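Local coordinates for Mannose/sialic acid-binding lectin (Polygonatum cyrtonema, PDB 3A0E), which probably binds carbohydrates and holds mannose in its crystal structure, at residues H14-G19 with Y85-Q90. Residues are numbered along the deposited sequence; the frame is centred on the assembly and turned at random.
Sequences HSLEVG and YVLVLQ. With MAN (alpha-D-mannopyranose), chain B; SO4 (sulfate ion), chain F; SO4 (sulfate ion), chain E.
In the beta-prism II fold of the bulb-type lectins, three antiparallel sheets turn their apolar faces to a common core, and here strand 15-18 of one sheet meets strand 86-89 of another. L16, V18, L87 and L89 carry the contact. No hydrogen bond joins the strands: their axes come within 7.4 Å and run at 49° to each other, and apolar packing bridges the two sheets. L89 is the hub. With its CG anti to the backbone N (chi1 163°), it brings CD2 against the backbone of strand 15-18, 3.5 Å from L16 O, while its CB lies 4.3 Å from L16 CB. V18 meets it obliquely, V18 CG2 coming to 3.7 Å from L89 CG; a compact beta-branched residue suits this partly exposed edge of the core. Farther in, L16 reaches along the core with CD1, lying loosely 4.5 Å from L87 CD2; leucines are long enough to bridge the two sheets and bring no polar group into the buried space. V95 of strand 95-104 touches both L87 and L89, adding a residue from the same sheet as strand 86-89. Just beyond that strand, Q90 points its CB away from strand 15-18 and extends into a mannose site completed by D92, N94 and Y98. Q90 OE1 bonds to Y98 OH and to S5 OG of the second subunit and NE2 to D92 OD1, which together should fix the amide's rotation and turn the NH2 toward the sugar: Q90 NE2 donates to mannose O3 at 3.1 Å, with an N-H...O angle of 155°, and more weakly to O2.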
ATOM      1  N   HIS A  14      -0.467   6.645 -16.182  1.00 21.99           N
ATOM      2  CA  HIS A  14       0.319   6.103 -15.078  1.00 21.48           C
ATOM      3  C   HIS A  14      -0.358   4.889 -14.450  1.00 20.13           C
ATOM      4  O   HIS A  14      -1.585   4.776 -14.472  1.00 16.15           O
ATOM      5  CB  HIS A  14       0.562   7.196 -14.039  1.00 24.44           C
ATOM      6  CG  HIS A  14       1.445   8.297 -14.536  1.00 28.72           C
ATOM      7  ND1 HIS A  14       2.818   8.186 -14.579  1.00 31.45           N
ATOM      8  CD2 HIS A  14       1.148   9.504 -15.074  1.00 29.83           C
ATOM      9  CE1 HIS A  14       3.330   9.276 -15.122  1.00 32.49           C
ATOM     10  NE2 HIS A  14       2.338  10.092 -15.432  1.00 31.12           N
ATOM     11  N   SER A  15       0.447   3.995 -13.883  1.00 18.35           N
ATOM     12  CA  SER A  15      -0.068   2.764 -13.297  1.00 19.51           C
ATOM     13  C   SER A  15       0.535   2.379 -11.951  1.00 19.04           C
ATOM     14  O   SER A  15       1.560   2.910 -11.523  1.00 18.26           O
ATOM     15  CB  SER A  15       0.200   1.590 -14.247  1.00 20.35           C
ATOM     16  OG  SER A  15       0.008   1.936 -15.607  1.00 25.54           O
ATOM     17  N   LEU A  16      -0.133   1.440 -11.293  1.00 17.41           N
ATOM     18  CA  LEU A  16       0.356   0.859 -10.053  1.00 16.38           C
ATOM     19  C   LEU A  16       0.719  -0.513 -10.590  1.00 18.27           C
ATOM     20  O   LEU A  16      -0.009  -1.062 -11.425  1.00 16.82           O
ATOM     21  CB  LEU A  16      -0.746   0.736  -9.001  1.00 14.32           C
ATOM     22  CG  LEU A  16      -1.281   2.059  -8.452  1.00 16.00           C
ATOM     23  CD1 LEU A  16      -2.155   1.782  -7.234  1.00 16.06           C
ATOM     24  CD2 LEU A  16      -0.115   2.969  -8.077  1.00 14.51           C
ATOM     25  N   GLU A  17       1.838  -1.069 -10.146  1.00 18.58           N
ATOM     26  CA  GLU A  17       2.247  -2.366 -10.657  1.00 20.01           C
ATOM     27  C   GLU A  17       2.853  -3.277  -9.609  1.00 19.81           C
ATOM     28  O   GLU A  17       3.539  -2.832  -8.687  1.00 18.92           O
ATOM     29  CB  GLU A  17       3.246  -2.180 -11.807  1.00 22.57           C
ATOM     30  CG  GLU A  17       2.667  -1.462 -13.022  1.00 27.12           C
ATOM     31  CD  GLU A  17       3.716  -1.093 -14.059  1.00 30.81           C
ATOM     32  OE1 GLU A  17       3.338  -0.523 -15.107  1.00 29.51           O
ATOM     33  OE2 GLU A  17       4.916  -1.367 -13.829  1.00 30.15           O
ATOM     34  N   VAL A  18       2.566  -4.563  -9.768  1.00 21.45           N
ATOM     35  CA  VAL A  18       3.075  -5.616  -8.906  1.00 25.22           C
ATOM     36  C   VAL A  18       3.564  -6.645  -9.908  1.00 26.60           C
ATOM     37  O   VAL A  18       2.777  -7.418 -10.451  1.00 26.24           O
ATOM     38  CB  VAL A  18       1.968  -6.237  -8.030  1.00 26.32           C
ATOM     39  CG1 VAL A  18       2.487  -7.499  -7.348  1.00 29.34           C
ATOM     40  CG2 VAL A  18       1.520  -5.240  -6.988  1.00 26.98           C
ATOM     41  N   GLY A  19       4.864  -6.612 -10.176  1.00 29.87           N
ATOM     42  CA  GLY A  19       5.453  -7.521 -11.137  1.00 29.67           C
ATOM     43  C   GLY A  19       5.141  -8.973 -10.855  1.00 31.29           C
ATOM     44  O   GLY A  19       4.827  -9.339  -9.722  1.00 32.84           O
ATOM     45  N   TYR A  85      -5.936   7.719   3.725  1.00 16.49           N
ATOM     46  CA  TYR A  85      -6.207   6.375   3.238  1.00 15.97           C
ATOM     47  C   TYR A  85      -5.221   5.993   2.147  1.00 15.67           C
ATOM     48  O   TYR A  85      -4.458   6.832   1.663  1.00 15.61           O
ATOM     49  CB  TYR A  85      -7.636   6.296   2.693  1.00 15.46           C
ATOM     50  CG  TYR A  85      -8.704   6.579   3.732  1.00 17.06           C
ATOM     51  CD1 TYR A  85      -8.926   7.876   4.199  1.00 17.37           C
ATOM     52  CD2 TYR A  85      -9.465   5.546   4.273  1.00 14.98           C
ATOM     53  CE1 TYR A  85      -9.880   8.138   5.186  1.00 17.01           C
ATOM     54  CE2 TYR A  85     -10.422   5.793   5.263  1.00 17.36           C
ATOM     55  CZ  TYR A  85     -10.622   7.091   5.712  1.00 16.61           C
ATOM     56  OH  TYR A  85     -11.558   7.340   6.687  1.00 18.03           O
ATOM     57  N   VAL A  86      -5.241   4.723   1.764  1.00 14.19           N
ATOM     58  CA  VAL A  86      -4.354   4.245   0.717  1.00 13.51           C
ATOM     59  C   VAL A  86      -5.075   3.243  -0.176  1.00 13.62           C
ATOM     60  O   VAL A  86      -5.943   2.496   0.282  1.00 14.11           O
ATOM     61  CB  VAL A  86      -3.085   3.571   1.305  1.00 12.78           C
ATOM     62  CG1 VAL A  86      -3.452   2.265   2.006  1.00 10.03           C
ATOM     63  CG2 VAL A  86      -2.069   3.315   0.189  1.00 11.22           C
ATOM     64  N   LEU A  87      -4.723   3.264  -1.458  1.00 14.18           N
ATOM     65  CA  LEU A  87      -5.271   2.350  -2.456  1.00 15.01           C
ATOM     66  C   LEU A  87      -4.107   1.435  -2.800  1.00 15.01           C
ATOM     67  O   LEU A  87      -3.027   1.917  -3.137  1.00 15.89           O
ATOM     68  CB  LEU A  87      -5.694   3.108  -3.715  1.00 14.85           C
ATOM     69  CG  LEU A  87      -6.117   2.201  -4.875  1.00 16.90           C
ATOM     70  CD1 LEU A  87      -7.403   1.469  -4.500  1.00 15.71           C
ATOM     71  CD2 LEU A  87      -6.323   3.029  -6.137  1.00 15.95           C
ATOM     72  N   VAL A  88      -4.322   0.126  -2.742  1.00 15.05           N
ATOM     73  CA  VAL A  88      -3.240  -0.807  -3.009  1.00 14.54           C
ATOM     74  C   VAL A  88      -3.542  -1.949  -3.973  1.00 14.77           C
ATOM     75  O   VAL A  88      -4.557  -2.639  -3.846  1.00 14.50           O
ATOM     76  CB  VAL A  88      -2.745  -1.445  -1.687  1.00 16.04           C
ATOM     77  CG1 VAL A  88      -1.585  -2.387  -1.955  1.00 16.54           C
ATOM     78  CG2 VAL A  88      -2.343  -0.356  -0.697  1.00 16.49           C
ATOM     79  N   LEU A  89      -2.658  -2.128  -4.948  1.00 14.30           N
ATOM     80  CA  LEU A  89      -2.766  -3.242  -5.884  1.00 15.33           C
ATOM     81  C   LEU A  89      -1.919  -4.301  -5.178  1.00 15.21           C
ATOM     82  O   LEU A  89      -0.697  -4.169  -5.089  1.00 15.66           O
ATOM     83  CB  LEU A  89      -2.146  -2.892  -7.239  1.00 13.66           C
ATOM     84  CG  LEU A  89      -1.843  -4.100  -8.133  1.00 14.15           C
ATOM     85  CD1 LEU A  89      -3.111  -4.928  -8.343  1.00 13.52           C
ATOM     86  CD2 LEU A  89      -1.269  -3.618  -9.462  1.00 14.61           C
ATOM     87  N   GLN A  90      -2.567  -5.339  -4.666  1.00 16.92           N
ATOM     88  CA  GLN A  90      -1.865  -6.378  -3.921  1.00 17.17           C
ATOM     89  C   GLN A  90      -1.291  -7.528  -4.733  1.00 19.77           C
ATOM     90  O   GLN A  90      -1.696  -7.776  -5.871  1.00 18.93           O
ATOM     91  CB  GLN A  90      -2.796  -6.931  -2.839  1.00 17.96           C
ATOM     92  CG  GLN A  90      -3.243  -5.872  -1.846  1.00 17.48           C
ATOM     93  CD  GLN A  90      -4.158  -6.413  -0.768  1.00 19.69           C
ATOM     94  OE1 GLN A  90      -4.330  -5.790   0.276  1.00 17.54           O
ATOM     95  NE2 GLN A  90      -4.760  -7.571  -1.020  1.00 16.65           N
TER
HETATM   96  C1  MAN B   2      -9.121 -10.464   0.578  1.00 22.56           C
HETATM   97  C2  MAN B   2      -7.614 -10.096   0.526  1.00 22.23           C
HETATM   98  C3  MAN B   2      -7.348  -9.035   1.625  1.00 20.27           C
HETATM   99  C4  MAN B   2      -8.238  -7.811   1.357  1.00 20.74           C
HETATM  100  C5  MAN B   2      -9.717  -8.257   1.367  1.00 21.50           C
HETATM  101  C6  MAN B   2     -10.607  -7.041   1.072  1.00 22.35           C
HETATM  102  O2  MAN B   2      -7.301  -9.555  -0.766  1.00 22.77           O
HETATM  103  O3  MAN B   2      -5.966  -8.646   1.608  1.00 19.43           O
HETATM  104  O4  MAN B   2      -8.018  -6.830   2.379  1.00 18.62           O
HETATM  105  O5  MAN B   2      -9.940  -9.272   0.340  1.00 20.20           O
HETATM  106  O6  MAN B   2     -11.980  -7.433   1.070  1.00 23.93           O
HETATM  107  S   SO4 F 115       4.456   4.453 -14.801  1.00 64.74           S
HETATM  108  O1  SO4 F 115       5.318   5.650 -14.803  1.00 65.58           O
HETATM  109  O2  SO4 F 115       5.143   3.351 -14.100  1.00 65.39           O
HETATM  110  O3  SO4 F 115       3.191   4.763 -14.112  1.00 64.13           O
HETATM  111  O4  SO4 F 115       4.178   4.047 -16.192  1.00 65.02           O
HETATM  112  S   SO4 E 114       7.674  -4.820  -8.236  1.00 64.13           S
HETATM  113  O1  SO4 E 114       6.539  -4.822  -9.174  1.00 64.54           O
HETATM  114  O2  SO4 E 114       7.933  -3.438  -7.790  1.00 64.99           O
HETATM  115  O3  SO4 E 114       7.353  -5.662  -7.071  1.00 63.78           O
HETATM  116  O4  SO4 E 114       8.869  -5.354  -8.912  1.00 64.84           O